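Local coordinates for aldehyde dehydrogenase (Anabaena variabilis, PDB 4H7N), which probably oxidises aldehydes to carboxylic acids with NAD+ as the electron acceptor, at residues S94-C99 with I148-L152; A102-L106 with A447-K451; N353-S357 with M370-P374. All coordinates share one frame; numbering follows the deposited sequence. Where two conformers were deposited one is given.

Contact 1: S94-C99 with I148-L152; sequences SIDRWC and IPALL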
loop_
_atom_site.group_PDB
_atom_site.type_symbol
_atom_site.label_atom_id
_atom_site.label_comp_id
_atom_site.label_asym_id
_atom_site.label_seq_id
_atom_site.Cartn_x
_atom_site.Cartn_y
_atom_site.Cartn_z
ATOM N N SER A 94 17.684 7.241 15.319
ATOM C CA SER A 94 16.522 6.582 14.757
ATOM C C SER A 94 16.126 5.312 15.576
ATOM O O SER A 94 14.944 5.024 15.763
ATOM C CB SER A 94 16.780 6.331 13.268
ATOM O OG SER A 94 15.911 5.359 12.798
ATOM N N ILE A 95 17.096 4.590 16.131
ATOM C CA ILE A 95 16.777 3.469 16.954
ATOM C C ILE A 95 15.996 3.965 18.177
ATOM O O ILE A 95 14.952 3.387 18.560
ATOM C CB ILE A 95 18.069 2.775 17.445
ATOM C CG1 ILE A 95 18.808 2.057 16.282
ATOM C CG2 ILE A 95 17.740 1.776 18.548
ATOM C CD1 ILE A 95 20.118 1.408 16.749
ATOM N N ASP A 96 16.495 5.043 18.806
ATOM C CA ASP A 96 15.800 5.647 19.941
ATOM C C ASP A 96 14.377 6.091 19.603
ATOM O O ASP A 96 13.425 5.809 20.362
ATOM C CB ASP A 96 16.590 6.833 20.523
ATOM C CG ASP A 96 17.857 6.381 21.285
ATOM O OD1 ASP A 96 18.065 5.129 21.440
ATOM O OD2 ASP A 96 18.624 7.270 21.765
ATOM N N ARG A 97 14.246 6.831 18.518
ATOM C CA ARG A 97 12.966 7.383 18.110
ATOM C C ARG A 97 11.898 6.314 17.848
ATOM O O ARG A 97 10.762 6.401 18.336
ATOM C CB ARG A 97 13.151 8.235 16.866
ATOM C CG ARG A 97 11.893 9.007 16.502
ATOM C CD ARG A 97 12.088 9.926 15.302
ATOM N NE ARG A 97 12.979 9.387 14.275
ATOM C CZ ARG A 97 12.628 8.574 13.272
ATOM N NH1 ARG A 97 13.573 8.189 12.413
ATOM N NH2 ARG A 97 11.360 8.125 13.129
ATOM N N TRP A 98 12.243 5.312 17.064
ATOM C CA TRP A 98 11.328 4.198 16.849
ATOM C C TRP A 98 11.035 3.397 18.118
ATOM O O TRP A 98 9.925 2.952 18.304
ATOM C CB TRP A 98 11.857 3.262 15.744
ATOM C CG TRP A 98 11.686 3.841 14.392
ATOM C CD1 TRP A 98 12.663 4.179 13.489
ATOM C CD2 TRP A 98 10.432 4.186 13.777
ATOM N NE1 TRP A 98 12.073 4.720 12.359
ATOM C CE2 TRP A 98 10.715 4.705 12.502
ATOM C CE3 TRP A 98 9.105 4.063 14.173
ATOM C CZ2 TRP A 98 9.720 5.146 11.632
ATOM C CZ3 TRP A 98 8.115 4.491 13.309
ATOM C CH2 TRP A 98 8.442 5.038 12.053
ATOM N N CYS A 99 12.029 3.191 18.985
ATOM C CA CYS A 99 11.745 2.544 20.271
ATOM C C CYS A 99 10.690 3.316 21.082
ATOM O O CYS A 99 9.826 2.731 21.792
ATOM C CB CYS A 99 13.023 2.392 21.100
ATOM S SG CYS A 99 14.075 1.032 20.536
ATOM N N ILE A 148 14.595 -0.942 11.000
ATOM C CA ILE A 148 14.376 -0.714 12.435
ATOM C C ILE A 148 12.884 -0.739 12.787
ATOM O O ILE A 148 12.520 -1.437 13.683
ATOM C CB ILE A 148 15.045 0.581 12.937
ATOM C CG1 ILE A 148 16.570 0.482 12.840
ATOM C CG2 ILE A 148 14.547 0.921 14.350
ATOM C CD1 ILE A 148 17.199 -0.594 13.703
ATOM N N PRO A 149 12.024 0.042 12.100
ATOM C CA PRO A 149 10.608 -0.083 12.474
ATOM C C PRO A 149 10.033 -1.459 12.177
ATOM O O PRO A 149 9.230 -1.979 12.947
ATOM C CB PRO A 149 9.912 1.028 11.645
ATOM C CG PRO A 149 10.907 1.487 10.600
ATOM C CD PRO A 149 12.262 1.153 11.171
ATOM N N ALA A 150 10.468 -2.099 11.102
ATOM C CA ALA A 150 9.986 -3.443 10.850
ATOM C C ALA A 150 10.353 -4.406 11.993
ATOM O O ALA A 150 9.524 -5.220 12.403
ATOM C CB ALA A 150 10.537 -3.953 9.549
ATOM N N LEU A 151 11.590 -4.307 12.525
ATOM C CA LEU A 151 11.964 -5.161 13.622
ATOM C C LEU A 151 11.097 -4.904 14.845
ATOM O O LEU A 151 10.685 -5.848 15.491
ATOM C CB LEU A 151 13.439 -4.989 14.030
ATOM C CG LEU A 151 14.409 -5.605 13.010
ATOM C CD1 LEU A 151 15.813 -5.085 13.273
ATOM C CD2 LEU A 151 14.442 -7.107 13.098
ATOM N N LEU A 152 10.833 -3.651 15.157
ATOM C CA LEU A 152 10.049 -3.323 16.328
ATOM C C LEU A 152 8.607 -3.769 16.196
ATOM O O LEU A 152 7.931 -4.042 17.196
ATOM C CB LEU A 152 10.157 -1.826 16.626
ATOM C CG LEU A 152 11.539 -1.471 17.219
ATOM C CD1 LEU A 152 11.868 0.017 17.164
ATOM C CD2 LEU A 152 11.674 -1.952 18.656
#
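The pyrrolidine ring of Pro149 lies over one face of the Trp98 indole in a CH-pi contact. Its CB stands 3.8 Å from the centroid of the six-membered ring and 11° off the normal, while Pro149 CD comes within 3.8 Å of Trp98 CD1 in the five-membered ring, so proline carbons follow the indole across both of its rings. The first torsion of Trp98 (chi1 -75°) sets CG anti to the carbonyl carbon, beside the backbone N, with the ring face against Pro149. Ile148 and Leu152, one turn apart, close on the base of the same side chain: Ile148 CG2 touches Trp98 CB at 3.8 Å, and Leu152 CD1 presses on that carbon at 3.5 Å. Leu152 CD1 also packs on the backbone, 3.7 Å from Cys99 N, whereas the other branch of Ile148 goes to Ile95, its CD1 4.0 Å from Ile95 CG1. No hydrogen bond crosses the interface, and its touching side chains are almost all buried, so apolar fit alone joins the two segments. Their axes approach to 9.8 Å and cross at -37°, running broadly the same way. Helix 147-153 belongs to the beta-alpha-beta crossover between the parallel strands 118-134 and 156-161. Helix 82-106 packs against it, Ile53 of helix 48-64 touches both Cys99 and Leu152, and Leu450 of helix 448-451 adjoins both Trp98 and Pro149.

Contact 2: A102-L106 with A447-K451; sequences APELL and AAGLK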
loop_
_atom_site.group_PDB
_atom_site.type_symbol
_atom_site.label_atom_id
_atom_site.label_comp_id
_atom_site.label_asym_id
_atom_site.label_seq_id
_atom_site.Cartn_x
_atom_site.Cartn_y
_atom_site.Cartn_z
ATOM N N ALA A 102 7.020 2.969 19.099
ATOM C CA ALA A 102 6.414 1.666 18.835
ATOM C C ALA A 102 5.312 1.203 19.818
ATOM O O ALA A 102 4.309 0.663 19.336
ATOM C CB ALA A 102 7.460 0.594 18.678
ATOM N N PRO A 103 5.483 1.380 21.150
ATOM C CA PRO A 103 4.451 0.826 22.068
ATOM C C PRO A 103 3.069 1.377 21.776
ATOM O O PRO A 103 2.088 0.649 21.768
ATOM C CB PRO A 103 4.972 1.215 23.464
ATOM C CG PRO A 103 6.466 1.245 23.257
ATOM C CD PRO A 103 6.637 1.907 21.908
ATOM N N GLU A 104 2.993 2.668 21.517
ATOM C CA GLU A 104 1.714 3.298 21.282
ATOM C C GLU A 104 1.130 2.815 19.968
ATOM O O GLU A 104 -0.062 2.603 19.860
ATOM C CB GLU A 104 1.881 4.780 21.260
ATOM C CG GLU A 104 0.644 5.560 20.916
ATOM C CD GLU A 104 0.937 6.534 19.785
ATOM O OE1 GLU A 104 2.095 6.522 19.275
ATOM O OE2 GLU A 104 0.017 7.301 19.407
ATOM N N LEU A 105 1.978 2.594 18.977
ATOM C CA LEU A 105 1.499 2.143 17.671
ATOM C C LEU A 105 1.042 0.700 17.688
ATOM O O LEU A 105 0.258 0.318 16.828
ATOM C CB LEU A 105 2.589 2.347 16.577
ATOM C CG LEU A 105 2.968 3.827 16.383
ATOM C CD1 LEU A 105 4.126 3.992 15.414
ATOM C CD2 LEU A 105 1.782 4.669 15.904
ATOM N N LEU A 106 1.546 -0.119 18.616
ATOM C CA LEU A 106 1.233 -1.538 18.619
ATOM C C LEU A 106 0.150 -1.939 19.631
ATOM O O LEU A 106 -0.198 -3.105 19.735
ATOM C CB LEU A 106 2.465 -2.343 18.889
ATOM C CG LEU A 106 3.578 -2.229 17.851
ATOM C CD1 LEU A 106 4.728 -3.023 18.365
ATOM C CD2 LEU A 106 3.151 -2.789 16.520
ATOM N N ALA A 447 4.024 7.333 12.255
ATOM C CA ALA A 447 3.164 6.184 12.479
ATOM C C ALA A 447 3.162 5.261 11.305
ATOM O O ALA A 447 3.605 4.151 11.436
ATOM C CB ALA A 447 1.734 6.621 12.776
ATOM N N ALA A 448 2.640 5.721 10.168
ATOM C CA ALA A 448 2.439 4.870 8.977
ATOM C C ALA A 448 3.699 4.131 8.537
ATOM O O ALA A 448 3.624 3.063 7.949
ATOM C CB ALA A 448 1.895 5.703 7.826
ATOM N N GLY A 449 4.861 4.692 8.867
ATOM C CA GLY A 449 6.132 4.094 8.631
ATOM C C GLY A 449 6.389 2.808 9.426
ATOM O O GLY A 449 7.255 1.995 9.032
ATOM N N LEU A 450 5.667 2.615 10.538
ATOM C CA LEU A 450 5.758 1.371 11.246
ATOM C C LEU A 450 4.556 0.519 10.908
ATOM O O LEU A 450 4.669 -0.663 10.746
ATOM C CB LEU A 450 5.880 1.585 12.744
ATOM C CG LEU A 450 6.194 0.266 13.413
ATOM C CD1 LEU A 450 7.323 0.461 14.358
ATOM C CD2 LEU A 450 4.945 -0.225 14.100
ATOM N N LYS A 451 3.391 1.141 10.766
ATOM C CA LYS A 451 2.191 0.380 10.527
ATOM C C LYS A 451 2.118 -0.319 9.193
ATOM O O LYS A 451 1.461 -1.335 9.043
ATOM C CB LYS A 451 0.991 1.268 10.769
ATOM C CG LYS A 451 0.897 1.652 12.244
ATOM C CD LYS A 451 -0.347 2.481 12.556
ATOM C CE LYS A 451 -1.495 1.586 13.015
ATOM N NZ LYS A 451 -1.166 0.966 14.331
#
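Leu105 sets its two methyl groups against Ala447, just before the short helix 448-451, and against Leu450. With CG anti to its carbonyl carbon (chi1 -62°) and an extended second torsion, both methyls are placed on the other segment. The branches then divide the work: CD2 meets Ala447 CB at 3.7 Å, and CD1 lies 3.8 Å from Ala447 CA and 4.0 Å from Leu450 CB. Leu450 answers from the opposite segment. Its CG is anti to the backbone N (chi1 -171°), and chi2, at 132°, is well away from a staggered value; this conformation carries CD2 to 4.0 Å from Leu106 CD2, with the two side chains crossing at about a right angle, and CD1 to 4.3 Å from Ala102 CB. With only an alanine's CB at Leu105, a gap would probably open beside Ala447 and Leu450, and much of the apolar contact between the segments would go with the two methyls. The chain of Lys451 bends at its third and fourth torsions and brings NZ across to 2.9 Å from Leu105 O. Within its own turn, Ala447 O receives Leu450 N and Lys451 N from opposite faces of its carbonyl plane, which ties Leu450 and Lys451 to the start of the helix. The chemistry is thus graded: buried Leu450 meets alanine and leucine carbons, while partly exposed Ala447 and Lys451 form the margin, where a lysine amine lies near the carbonyl of Leu105.

Contact 3: N353-S357 with M370-P374; sequences NVNHS and MPVMP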
loop_
_atom_site.group_PDB
_atom_site.type_symbol
_atom_site.label_atom_id
_atom_site.label_comp_id
_atom_site.label_asym_id
_atom_site.label_seq_id
_atom_site.Cartn_x
_atom_site.Cartn_y
_atom_site.Cartn_z
ATOM N N ASN A 353 22.700 29.196 -18.633
ATOM C CA ASN A 353 22.252 28.967 -20.001
ATOM C C ASN A 353 21.803 27.521 -20.182
ATOM O O ASN A 353 22.246 26.840 -21.082
ATOM C CB ASN A 353 23.371 29.288 -20.960
ATOM C CG ASN A 353 22.857 29.732 -22.312
ATOM O OD1 ASN A 353 22.024 30.629 -22.401
ATOM N ND2 ASN A 353 23.356 29.105 -23.378
ATOM N N VAL A 354 20.969 27.043 -19.259
ATOM C CA VAL A 354 20.523 25.630 -19.238
ATOM C C VAL A 354 19.034 25.581 -19.534
ATOM O O VAL A 354 18.340 26.614 -19.467
ATOM C CB VAL A 354 20.811 24.941 -17.902
ATOM C CG1 VAL A 354 22.304 24.840 -17.659
ATOM C CG2 VAL A 354 20.163 25.689 -16.731
ATOM N N ASN A 355 18.566 24.413 -19.937
ATOM C CA ASN A 355 17.153 24.238 -20.251
ATOM C C ASN A 355 16.767 22.763 -20.216
ATOM O O ASN A 355 17.612 21.882 -19.993
ATOM C CB ASN A 355 16.788 24.902 -21.576
ATOM C CG ASN A 355 17.467 24.258 -22.762
ATOM O OD1 ASN A 355 17.348 23.073 -23.000
ATOM N ND2 ASN A 355 18.195 25.052 -23.513
ATOM N N HIS A 356 15.487 22.498 -20.413
ATOM C CA HIS A 356 14.974 21.159 -20.233
ATOM C C HIS A 356 15.214 20.277 -21.475
ATOM O O HIS A 356 14.770 19.127 -21.490
ATOM C CB HIS A 356 13.487 21.219 -19.844
ATOM C CG HIS A 356 13.240 21.596 -18.414
ATOM N ND1 HIS A 356 12.120 21.186 -17.727
ATOM C CD2 HIS A 356 13.970 22.321 -17.530
ATOM C CE1 HIS A 356 12.162 21.645 -16.484
ATOM N NE2 HIS A 356 13.283 22.326 -16.328
ATOM N N SER A 357 15.958 20.755 -22.486
ATOM C CA SER A 357 16.436 19.819 -23.527
ATOM C C SER A 357 17.633 19.000 -23.022
ATOM O O SER A 357 18.013 18.020 -23.644
ATOM C CB SER A 357 16.852 20.544 -24.808
ATOM O OG SER A 357 18.085 21.225 -24.622
HETATM N N MSE A 370 24.636 22.157 -10.155
HETATM C CA MSE A 370 23.657 23.178 -9.851
HETATM C C MSE A 370 23.388 23.905 -11.145
HETATM O O MSE A 370 24.087 24.883 -11.458
HETATM C CB MSE A 370 24.233 24.108 -8.797
HETATM C CG MSE A 370 24.252 23.455 -7.427
HETATM SE SE MSE A 370 25.281 24.471 -6.101
HETATM C CE MSE A 370 27.096 24.078 -6.700
ATOM N N PRO A 371 22.452 23.406 -11.948
ATOM C CA PRO A 371 21.993 24.159 -13.119
ATOM C C PRO A 371 20.944 25.184 -12.715
ATOM O O PRO A 371 19.929 24.822 -12.095
ATOM C CB PRO A 371 21.369 23.063 -14.017
ATOM C CG PRO A 371 20.977 21.962 -13.082
ATOM C CD PRO A 371 21.686 22.164 -11.765
ATOM N N VAL A 372 21.149 26.433 -13.096
ATOM C CA VAL A 372 20.296 27.531 -12.675
ATOM C C VAL A 372 19.608 28.209 -13.843
ATOM O O VAL A 372 20.269 28.693 -14.711
ATOM C CB VAL A 372 21.136 28.581 -11.914
ATOM C CG1 VAL A 372 20.237 29.633 -11.295
ATOM C CG2 VAL A 372 21.918 27.880 -10.811
HETATM N N MSE A 373 18.285 28.270 -13.829
HETATM C CA MSE A 373 17.496 28.870 -14.918
HETATM C C MSE A 373 16.685 30.039 -14.414
HETATM O O MSE A 373 16.071 29.916 -13.385
HETATM C CB MSE A 373 16.426 27.857 -15.351
HETATM C CG MSE A 373 16.759 27.202 -16.662
HETATM SE SE MSE A 373 15.266 26.067 -17.247
HETATM C CE MSE A 373 14.366 27.159 -18.596
ATOM N N PRO A 374 16.624 31.160 -15.146
ATOM C CA PRO A 374 15.696 32.224 -14.752
ATOM C C PRO A 374 14.223 31.901 -15.074
ATOM O O PRO A 374 13.968 31.085 -15.934
ATOM C CB PRO A 374 16.170 33.417 -15.597
ATOM C CG PRO A 374 16.772 32.814 -16.806
ATOM C CD PRO A 374 17.266 31.438 -16.446
HETATM O O HOH W 1 20.322 29.634 -17.269
#
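Val354 is wedged against strand 369-375, and the tight part of the contact gathers round its CG2 methyl. That methyl lies 3.6 Å from Val372 O, 3.7 Å from Met373 CG and 4.0 Å from Pro371 CB, so it meets three successive residues of the strand. Met373, a selenomethionine here, runs back along the loop: its CG sits only 3.3 Å from Val354 O, and chi3 (101°), about the CG-SE bond, bends the chain and sets the direction of CE. The selenium approaches the His356 ring obliquely, 4.8 Å from the centroid and 60° off the normal, with CD2 its closest ring atom. His356 is held by other partners, NE2 bonding to Tyr273 OH and ND1 to Asp387 OD2, which together fix the turn of the ring. The solvent side is looser. Exposed Asn353 reaches the strand through a water that donates to Val372 O at 2.7 Å and accepts only a weak bond from Asn353 N. The CB of Asn355 points away from the strand; OD1 takes Ser357 N in an Asx turn, at an N-H...O angle of 150°, and Ser357 OG at 2.6 Å, both in the carbonyl plane. No direct hydrogen bond joins the segments. Apolar and selenium contacts therefore bring the loop onto the strand, while Asn353 bonds to water, Asn355 to its own turn and His356 to residues beyond.

Contacts 1 and 2 form one continuous region: both use helix 82-106, their centres are about 9 Å apart, and Leu450 of contact 2 packs against Trp98 and Pro149 of contact 1. Contact 1 is the buried, wholly apolar part, whereas contact 2 is only partly buried and adds a lysine at its margin. Contact 3 lies on the opposite side of the chain's centre, its own centre about 41 and 42 Å from those of contacts 1 and 2, where a loop packs on a strand of the seven-stranded sheet that probably belongs to the family's catalytic domain. There a water, an Asx turn and a hydrogen-bonded histidine accompany the apolar contacts. Along the sequence it is nested inside the loop that contact 2 closes.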